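Local coordinates for NUDIX hydrolase (Alicyclobacillus acidocaldarius subsp. acidocaldarius, PDB 3QSJ), which probably hydrolyses phosphorus-containing acid anhydrides as a member of the Nudix family, with the help of divalent metal ions, at residues A[85-91]-A[164-170]; A[76-80]-A[131-136]; A[8-14]-A[44-49]. One frame throughout, in Å; residues are numbered along the deposited sequence. Where two conformers were deposited one is given.

Contact 1. Residues A[85-91]-A[164-170]. With CA (calcium ion), chain B.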
loop_
_atom_site.group_PDB
_atom_site.type_symbol
_atom_site.label_atom_id
_atom_site.label_comp_id
_atom_site.label_asym_id
_atom_site.label_seq_id
_atom_site.Cartn_x
_atom_site.Cartn_y
_atom_site.Cartn_z
ATOM N N GLU A 85 -1.828 6.026 7.040
ATOM C CA GLU A 85 -0.832 6.591 7.959
ATOM C C GLU A 85 0.246 7.340 7.208
ATOM O O GLU A 85 0.684 8.377 7.663
ATOM C CB GLU A 85 -0.141 5.468 8.760
ATOM C CG GLU A 85 -1.076 4.754 9.725
ATOM C CD GLU A 85 -0.433 3.547 10.386
ATOM O OE1 GLU A 85 0.785 3.347 10.187
ATOM O OE2 GLU A 85 -1.146 2.792 11.082
ATOM N N GLU A 86 0.707 6.778 6.078
ATOM C CA GLU A 86 1.863 7.320 5.376
ATOM C C GLU A 86 1.555 8.503 4.485
ATOM O O GLU A 86 2.338 9.462 4.470
ATOM C CB GLU A 86 2.509 6.156 4.582
ATOM C CG GLU A 86 3.202 5.176 5.500
ATOM C CD GLU A 86 3.886 4.079 4.718
ATOM O OE1 GLU A 86 4.595 4.401 3.739
ATOM O OE2 GLU A 86 3.766 2.908 5.141
ATOM N N ILE A 87 0.437 8.460 3.766
ATOM C CA ILE A 87 0.131 9.526 2.795
ATOM C C ILE A 87 -1.166 10.287 3.028
ATOM O O ILE A 87 -1.498 11.172 2.222
ATOM C CB ILE A 87 0.294 9.007 1.335
ATOM C CG1 ILE A 87 -0.700 7.863 1.071
ATOM C CG2 ILE A 87 1.767 8.554 1.077
ATOM C CD1 ILE A 87 -1.820 8.049 0.105
ATOM N N GLY A 88 -1.872 9.980 4.120
ATOM C CA GLY A 88 -3.031 10.791 4.525
ATOM C C GLY A 88 -4.312 10.611 3.731
ATOM O O GLY A 88 -5.180 11.503 3.730
ATOM N N TRP A 89 -4.406 9.522 2.971
ATOM C CA TRP A 89 -5.653 9.238 2.235
ATOM C C TRP A 89 -6.146 7.851 2.683
ATOM O O TRP A 89 -5.354 6.882 2.701
ATOM C CB TRP A 89 -5.443 9.222 0.702
ATOM C CG TRP A 89 -5.148 10.598 0.130
ATOM C CD1 TRP A 89 -3.932 11.211 0.068
ATOM C CD2 TRP A 89 -6.077 11.497 -0.496
ATOM N NE1 TRP A 89 -4.061 12.482 -0.450
ATOM C CE2 TRP A 89 -5.369 12.687 -0.800
ATOM C CE3 TRP A 89 -7.464 11.462 -0.719
ATOM C CZ2 TRP A 89 -5.983 13.793 -1.410
ATOM C CZ3 TRP A 89 -8.055 12.526 -1.372
ATOM C CH2 TRP A 89 -7.313 13.659 -1.742
ATOM N N LEU A 90 -7.457 7.747 2.933
ATOM C CA LEU A 90 -8.094 6.453 3.206
ATOM C C LEU A 90 -8.723 6.054 1.952
ATOM O O LEU A 90 -9.669 6.725 1.480
ATOM C CB LEU A 90 -9.204 6.519 4.274
ATOM C CG LEU A 90 -8.800 6.275 5.692
ATOM C CD1 LEU A 90 -9.916 6.687 6.664
ATOM C CD2 LEU A 90 -8.369 4.830 5.917
ATOM N N LEU A 91 -8.220 4.973 1.372
ATOM C CA LEU A 91 -8.724 4.431 0.121
ATOM C C LEU A 91 -9.799 3.413 0.368
ATOM O O LEU A 91 -9.804 2.739 1.412
ATOM C CB LEU A 91 -7.600 3.734 -0.660
ATOM C CG LEU A 91 -6.685 4.666 -1.466
ATOM C CD1 LEU A 91 -5.997 5.610 -0.601
ATOM C CD2 LEU A 91 -5.686 3.908 -2.151
ATOM N N LEU A 164 -7.575 10.611 -6.233
ATOM C CA LEU A 164 -6.696 11.158 -5.205
ATOM C C LEU A 164 -5.938 12.388 -5.649
ATOM O O LEU A 164 -5.545 12.523 -6.809
ATOM C CB LEU A 164 -5.670 10.088 -4.727
ATOM C CG LEU A 164 -6.208 8.734 -4.261
ATOM C CD1 LEU A 164 -5.072 7.812 -3.851
ATOM C CD2 LEU A 164 -7.205 8.863 -3.095
ATOM N N GLY A 165 -5.722 13.264 -4.696
ATOM C CA GLY A 165 -4.877 14.429 -4.879
ATOM C C GLY A 165 -3.462 13.998 -4.518
ATOM O O GLY A 165 -3.046 12.841 -4.723
ATOM N N GLU A 166 -2.722 14.917 -3.932
ATOM C CA GLU A 166 -1.319 14.661 -3.581
ATOM C C GLU A 166 -1.151 13.929 -2.237
ATOM O O GLU A 166 -1.904 14.198 -1.290
ATOM C CB GLU A 166 -0.511 15.989 -3.586
ATOM C CG GLU A 166 -0.555 16.676 -4.953
ATOM C CD GLU A 166 0.015 15.860 -6.105
ATOM O OE1 GLU A 166 0.889 14.999 -5.865
ATOM O OE2 GLU A 166 -0.399 16.097 -7.260
ATOM N N PRO A 167 -0.124 13.052 -2.134
ATOM C CA PRO A 167 0.143 12.378 -0.826
ATOM C C PRO A 167 0.627 13.442 0.161
ATOM O O PRO A 167 1.178 14.487 -0.239
ATOM C CB PRO A 167 1.305 11.401 -1.161
ATOM C CG PRO A 167 1.973 11.979 -2.337
ATOM C CD PRO A 167 0.871 12.672 -3.153
ATOM N N ARG A 168 0.344 13.239 1.439
ATOM C CA ARG A 168 0.731 14.190 2.470
ATOM C C ARG A 168 1.411 13.377 3.545
ATOM O O ARG A 168 0.817 12.430 4.076
ATOM C CB ARG A 168 -0.466 14.895 3.045
ATOM C CG ARG A 168 -0.055 16.144 3.858
ATOM C CD ARG A 168 -1.196 16.800 4.644
ATOM N NE ARG A 168 -1.822 15.817 5.526
ATOM C CZ ARG A 168 -3.117 15.531 5.547
ATOM N NH1 ARG A 168 -3.976 16.240 4.817
ATOM N NH2 ARG A 168 -3.576 14.592 6.352
ATOM N N LEU A 169 2.614 13.815 3.918
ATOM C CA LEU A 169 3.386 13.139 4.939
ATOM C C LEU A 169 3.004 13.615 6.326
ATOM O O LEU A 169 2.605 14.767 6.503
ATOM C CB LEU A 169 4.906 13.400 4.705
ATOM C CG LEU A 169 5.465 12.940 3.352
ATOM C CD1 LEU A 169 6.985 13.283 3.265
ATOM C CD2 LEU A 169 5.253 11.434 3.196
ATOM N N HIS A 170 3.238 12.736 7.326
ATOM C CA HIS A 170 3.115 13.020 8.750
ATOM C C HIS A 170 4.417 12.557 9.361
ATOM O O HIS A 170 4.842 11.421 9.102
ATOM C CB HIS A 170 1.974 12.232 9.414
ATOM C CG HIS A 170 2.002 12.398 10.913
ATOM N ND1 HIS A 170 1.536 13.558 11.516
ATOM C CD2 HIS A 170 2.569 11.610 11.867
ATOM C CE1 HIS A 170 1.802 13.431 12.808
ATOM N NE2 HIS A 170 2.450 12.294 13.071
HETATM CA CA CA B . 4.349 1.934 7.082
HETATM O O HOH W 1 3.322 8.393 8.707
HETATM O O HOH W 2 3.127 3.573 8.490
HETATM O O HOH W 3 4.131 10.117 6.399
HETATM O O HOH W 4 5.316 0.870 8.911
#
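The indole NE1 of W89 gives its hydrogen to O of E166 at 2.9 Å, a nearly straight bond (162° at the hydrogen) that fastens the loop 164-170 to the turn just beyond helix 72-87. E166 O lies in the indole plane, although the donor stands well above the carbonyl plane. A second bond follows two residues further along the loop, where R168 N reaches I87 O at 2.9 Å. At its far end the loop is tied by a water that lies 2.7 Å from E86 O, bridging it to H170 N, from which it accepts at 2.9 Å.

Apolar packing fills the space between these links. L164 CA lies over one face of the W89 ring, toward the rim, and G165 N approaches CZ2 obliquely; in one conformer, CD2 of L164 comes within 3.5 Å of CE3 of W89. With CG anti to its carbonyl carbon (chi1 -69°), W89 turns its ring toward the loop. The P167 ring presses its CB against CB of I87 at 3.6 Å, where the two side chains cross obliquely.

G88, the first residue beyond the helix, adopts a positive phi that suits glycine; a CB there would also sit tight against NH2 of R168. That arginine turns its guanidinium to Q110 and the carbonyl of L105. Residues 85-88 close the REXXEEXG sequence of the Nudix box, and OE2 of E86 binds the calcium ion at 2.2 Å. E85, salt-bridged to R81, holds from OE1 a water of the same ion at 2.9 Å. The chemistry is divided: E86 gives OE2 to the calcium ion and meets the loop from its carbonyl O through a water, while the indole and backbone bonds secure the helix end just beyond the metal ligand.

Contact 2. Residues A[76-80]-A[131-136]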
loop_
_atom_site.group_PDB
_atom_site.type_symbol
_atom_site.label_atom_id
_atom_site.label_comp_id
_atom_site.label_asym_id
_atom_site.label_seq_id
_atom_site.Cartn_x
_atom_site.Cartn_y
_atom_site.Cartn_z
ATOM N N ALA A 76 -5.252 -7.001 3.360
ATOM C CA ALA A 76 -5.735 -5.883 2.513
ATOM C C ALA A 76 -5.958 -4.684 3.415
ATOM O O ALA A 76 -5.521 -3.576 3.094
ATOM C CB ALA A 76 -7.041 -6.231 1.795
ATOM N N VAL A 77 -6.547 -4.926 4.569
ATOM C CA VAL A 77 -6.740 -3.892 5.583
ATOM C C VAL A 77 -5.402 -3.337 6.072
ATOM O O VAL A 77 -5.242 -2.105 6.158
ATOM C CB VAL A 77 -7.664 -4.384 6.735
ATOM C CG1 VAL A 77 -7.656 -3.365 7.875
ATOM C CG2 VAL A 77 -9.113 -4.544 6.204
ATOM N N THR A 78 -4.429 -4.220 6.351
ATOM C CA THR A 78 -3.089 -3.778 6.791
ATOM C C THR A 78 -2.584 -2.784 5.759
ATOM O O THR A 78 -2.123 -1.724 6.102
ATOM C CB THR A 78 -2.122 -4.996 6.911
ATOM O OG1 THR A 78 -2.650 -5.902 7.889
ATOM C CG2 THR A 78 -0.650 -4.545 7.186
ATOM N N ALA A 79 -2.671 -3.139 4.488
ATOM C CA ALA A 79 -2.176 -2.275 3.410
ATOM C C ALA A 79 -2.882 -0.913 3.364
ATOM O O ALA A 79 -2.218 0.129 3.253
ATOM C CB ALA A 79 -2.289 -3.000 2.078
ATOM N N LEU A 80 -4.203 -0.929 3.501
ATOM C CA LEU A 80 -5.031 0.297 3.468
ATOM C C LEU A 80 -4.709 1.155 4.690
ATOM O O LEU A 80 -4.603 2.386 4.573
ATOM C CB LEU A 80 -6.502 -0.105 3.445
ATOM C CG LEU A 80 -6.949 -0.626 2.074
ATOM C CD1 LEU A 80 -8.205 -1.503 2.225
ATOM C CD2 LEU A 80 -7.101 0.535 1.077
ATOM N N PHE A 131 -13.992 -0.729 4.872
ATOM C CA PHE A 131 -13.315 -0.803 3.567
ATOM C C PHE A 131 -14.091 -1.656 2.582
ATOM O O PHE A 131 -14.643 -2.697 2.970
ATOM C CB PHE A 131 -11.950 -1.425 3.738
ATOM C CG PHE A 131 -11.008 -0.491 4.471
ATOM C CD1 PHE A 131 -10.606 0.715 3.887
ATOM C CD2 PHE A 131 -10.582 -0.787 5.769
ATOM C CE1 PHE A 131 -9.673 1.544 4.504
ATOM C CE2 PHE A 131 -9.670 0.058 6.424
ATOM C CZ PHE A 131 -9.211 1.218 5.787
ATOM N N ASP A 132 -14.056 -1.262 1.302
ATOM C CA ASP A 132 -14.645 -2.103 0.243
ATOM C C ASP A 132 -13.403 -2.842 -0.306
ATOM O O ASP A 132 -12.647 -2.311 -1.158
ATOM C CB ASP A 132 -15.298 -1.210 -0.846
ATOM C CG ASP A 132 -15.815 -2.067 -2.010
ATOM O OD1 ASP A 132 -15.655 -3.329 -1.948
ATOM O OD2 ASP A 132 -16.386 -1.476 -2.983
ATOM N N LEU A 133 -13.200 -4.066 0.167
ATOM C CA LEU A 133 -12.038 -4.865 -0.272
ATOM C C LEU A 133 -12.111 -5.307 -1.755
ATOM O O LEU A 133 -11.077 -5.634 -2.341
ATOM C CB LEU A 133 -11.904 -6.081 0.643
ATOM C CG LEU A 133 -11.642 -5.687 2.112
ATOM C CD1 LEU A 133 -11.523 -6.943 3.018
ATOM C CD2 LEU A 133 -10.421 -4.702 2.244
ATOM N N GLY A 134 -13.292 -5.193 -2.348
ATOM C CA GLY A 134 -13.515 -5.498 -3.750
ATOM C C GLY A 134 -12.729 -4.548 -4.666
ATOM O O GLY A 134 -12.554 -4.820 -5.866
ATOM N N LEU A 135 -12.319 -3.403 -4.126
ATOM C CA LEU A 135 -11.521 -2.378 -4.862
ATOM C C LEU A 135 -10.018 -2.722 -4.851
ATOM O O LEU A 135 -9.252 -2.045 -5.528
ATOM C CB LEU A 135 -11.767 -1.001 -4.269
ATOM C CG LEU A 135 -13.156 -0.440 -4.549
ATOM C CD1 LEU A 135 -13.314 0.916 -3.810
ATOM C CD2 LEU A 135 -13.376 -0.236 -6.051
ATOM N N LEU A 136 -9.616 -3.786 -4.161
ATOM C CA LEU A 136 -8.183 -4.203 -4.177
ATOM C C LEU A 136 -7.997 -5.515 -4.864
ATOM O O LEU A 136 -8.895 -6.375 -4.766
ATOM C CB LEU A 136 -7.625 -4.371 -2.736
ATOM C CG LEU A 136 -7.033 -3.070 -2.140
ATOM C CD1 LEU A 136 -8.131 -1.927 -2.009
ATOM C CD2 LEU A 136 -6.585 -3.391 -0.714
#
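L80 leans out of helix 72-87 over the ring of F131, and following it outward from the backbone shows how one leucine can meet three partners. Its CB rests 3.7 Å from CE1 of the phenylalanine, close to the outer end of the ring. CG faces another way and lies 3.9 Å from CD2 of L136. At the tip the branches part: CD1 settles over the face of the F131 ring in a CH-pi contact, 4.0 Å from the centroid and 25° off the normal, while CD2 approaches CD1 of L136 at 4.1 Å. CD1 of L80 also has CD2 of L133 beside it at 3.9 Å. Because CG is anti to the carbonyl carbon (chi1 -75°), the branches are carried out to the loop, where L80 and L136 meet tip to tip.

One helical turn back, A76 offers only a methyl, and CD2 of L133 comes to 3.7 Å from that CB, with L136 CD2 close by. V77 adds its CG2, which reaches CD2 of F131 at 4.1 Å.

Within the loop, D132 OD1 accepts from G134 N in an Asx turn at the start of the short 3-10 segment 133-135. Beyond the pair, L13 and L91 pack on L80, and L90 on F131. Replacing F131 by an alanine removes the ring, which is likely to leave CD1 and CB of L80 and CG2 of V77 facing a gap.

No hydrogen bond links 76-80 to 131-136, and every residue that touches is buried. The join thus depends on the complementary shapes of methyls and one ring, which fasten the A76, V77 and L80 face of the Nudix helix to the loop leading into strand 137-143.

Contact 3. Residues A[8-14]-A[44-49]. With CA (calcium ion), chain B.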
loop_
_atom_site.group_PDB
_atom_site.type_symbol
_atom_site.label_atom_id
_atom_site.label_comp_id
_atom_site.label_asym_id
_atom_site.label_seq_id
_atom_site.Cartn_x
_atom_site.Cartn_y
_atom_site.Cartn_z
ATOM N N ARG A 8 8.047 -11.658 9.597
ATOM C CA ARG A 8 6.968 -10.753 9.988
ATOM C C ARG A 8 5.898 -10.583 8.911
ATOM O O ARG A 8 6.220 -10.185 7.804
ATOM C CB ARG A 8 7.567 -9.405 10.410
ATOM C CG ARG A 8 6.549 -8.447 11.045
ATOM C CD ARG A 8 6.764 -8.313 12.542
ATOM N NE ARG A 8 5.659 -7.620 13.212
ATOM C CZ ARG A 8 5.721 -6.375 13.679
ATOM N NH1 ARG A 8 4.670 -5.832 14.279
ATOM N NH2 ARG A 8 6.826 -5.654 13.523
ATOM N N LYS A 9 4.629 -10.927 9.217
ATOM C CA LYS A 9 3.538 -10.681 8.259
ATOM C C LYS A 9 3.383 -9.158 8.008
ATOM O O LYS A 9 3.364 -8.349 8.964
ATOM C CB LYS A 9 2.209 -11.233 8.780
ATOM C CG LYS A 9 2.169 -12.788 8.695
ATOM C CD LYS A 9 1.849 -13.244 7.289
ATOM C CE LYS A 9 1.703 -14.775 7.266
ATOM N NZ LYS A 9 0.812 -15.259 8.364
ATOM N N ALA A 10 3.284 -8.776 6.733
ATOM C CA ALA A 10 3.156 -7.374 6.310
ATOM C C ALA A 10 2.342 -7.294 5.045
ATOM O O ALA A 10 2.037 -8.331 4.412
ATOM C CB ALA A 10 4.562 -6.818 6.021
ATOM N N ALA A 11 2.006 -6.052 4.660
ATOM C CA ALA A 11 1.281 -5.833 3.400
ATOM C C ALA A 11 1.604 -4.498 2.885
ATOM O O ALA A 11 1.964 -3.562 3.636
ATOM C CB ALA A 11 -0.230 -5.939 3.598
ATOM N N THR A 12 1.505 -4.399 1.572
ATOM C CA THR A 12 1.853 -3.204 0.828
ATOM C C THR A 12 0.757 -2.882 -0.173
ATOM O O THR A 12 0.239 -3.789 -0.826
ATOM C CB THR A 12 3.200 -3.452 0.115
ATOM O OG1 THR A 12 4.189 -3.695 1.119
ATOM C CG2 THR A 12 3.657 -2.222 -0.625
ATOM N N LEU A 13 0.520 -1.579 -0.382
ATOM C CA LEU A 13 -0.512 -1.125 -1.320
ATOM C C LEU A 13 0.126 -0.392 -2.463
ATOM O O LEU A 13 0.861 0.587 -2.280
ATOM C CB LEU A 13 -1.549 -0.205 -0.641
ATOM C CG LEU A 13 -2.829 0.026 -1.457
ATOM C CD1 LEU A 13 -3.510 -1.317 -1.778
ATOM C CD2 LEU A 13 -3.766 1.003 -0.684
ATOM N N VAL A 14 -0.225 -0.828 -3.690
ATOM C CA VAL A 14 0.311 -0.258 -4.917
ATOM C C VAL A 14 -0.864 0.531 -5.464
ATOM O O VAL A 14 -1.830 -0.069 -5.988
ATOM C CB VAL A 14 0.780 -1.377 -5.880
ATOM C CG1 VAL A 14 1.396 -0.776 -7.160
ATOM C CG2 VAL A 14 1.779 -2.317 -5.183
ATOM N N PHE A 44 6.545 1.248 -1.744
ATOM C CA PHE A 44 5.153 1.638 -1.746
ATOM C C PHE A 44 4.728 1.688 -0.268
ATOM O O PHE A 44 5.364 1.066 0.586
ATOM C CB PHE A 44 4.295 0.593 -2.486
ATOM C CG PHE A 44 4.804 0.285 -3.883
ATOM C CD1 PHE A 44 4.818 1.273 -4.874
ATOM C CD2 PHE A 44 5.295 -0.982 -4.197
ATOM C CE1 PHE A 44 5.349 1.003 -6.138
ATOM C CE2 PHE A 44 5.828 -1.249 -5.460
ATOM C CZ PHE A 44 5.868 -0.258 -6.416
ATOM N N PRO A 45 3.625 2.370 0.054
ATOM C CA PRO A 45 3.158 2.393 1.448
ATOM C C PRO A 45 2.844 0.994 1.940
ATOM O O PRO A 45 2.362 0.156 1.164
ATOM C CB PRO A 45 1.861 3.256 1.374
ATOM C CG PRO A 45 2.084 4.149 0.172
ATOM C CD PRO A 45 2.757 3.186 -0.831
ATOM N N GLY A 46 3.158 0.718 3.193
ATOM C CA GLY A 46 2.911 -0.627 3.723
ATOM C C GLY A 46 3.497 -0.828 5.091
ATOM O O GLY A 46 4.058 0.102 5.683
ATOM N N GLY A 47 3.376 -2.023 5.617
ATOM C CA GLY A 47 3.970 -2.272 6.920
ATOM C C GLY A 47 3.413 -3.522 7.542
ATOM O O GLY A 47 2.650 -4.268 6.920
ATOM N N ALA A 48 3.788 -3.725 8.780
ATOM C CA ALA A 48 3.488 -4.941 9.530
ATOM C C ALA A 48 2.039 -4.983 9.872
ATOM O O ALA A 48 1.415 -3.954 10.218
ATOM C CB ALA A 48 4.358 -4.997 10.818
ATOM N N ALA A 49 1.488 -6.221 9.847
ATOM C CA ALA A 49 0.121 -6.462 10.275
ATOM C C ALA A 49 -0.068 -6.072 11.749
ATOM O O ALA A 49 0.846 -6.245 12.563
ATOM C CB ALA A 49 -0.251 -7.956 10.089
HETATM CA CA CA B . 4.349 1.934 7.082
HETATM O O HOH W 5 3.119 -8.400 11.733
HETATM O O HOH W 6 6.015 -1.269 1.710
HETATM O O HOH W 4 5.316 0.870 8.911
HETATM O O HOH W 2 3.127 3.573 8.490
#
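The F44 ring takes the methyl CG2 of V14 over one face, 4.2 Å from its centroid, while CG2 of T12 lies at its edge, near the ring plane. These groups belong to a pair of antiparallel chain segments in the mixed sheet of the Nudix fold. At the other end of the pairing, A48 CB sits over the centre of one face of the R8 guanidinium, 3.5 Å from CZ. The arginine chain runs with CG anti to the backbone N (chi1 -171°) and bends at the next bond, which brings its flat end across the alanine.

A11 and G47 form the hydrogen-bonded pair, joined by two bonds, A11 N to G47 O and G47 N to A11 O. Further bonds run from L13 N to P45 O at 3.0 Å and from A49 N to K9 O. One water also joins K9 O to A49 O. T12 crosses F44 at about a right angle, its CG2 3.4 Å from F44 CB.

G46 faces T12 where a CB would clash with A11 O and T12 OG1, which makes glycine the fitting residue. The N-H of G46 is probably held by OE2 of E86, and G46 O binds the calcium ion at 2.3 Å.

In the fold
The three contacts lie within one Nudix domain, centres of contacts 1 and 2 about 15 Å apart, 1 and 3 about 15 Å, 2 and 3 about 12 Å. Contact 3 closes first along the chain; the segments of contacts 1 and 2 then alternate, both drawing on helix 72-87, contact 2 midway and contact 1 at its end. Contact 3 belongs to the sheet against which this helix packs, A79 touching T12 and T78 lying along G47. Sheet and helix converge on the calcium ion, bound by G46, E82 and E86; the loops of contacts 1 and 2 pack on the helix that supplies two of these ligands, consistent with fixing its position.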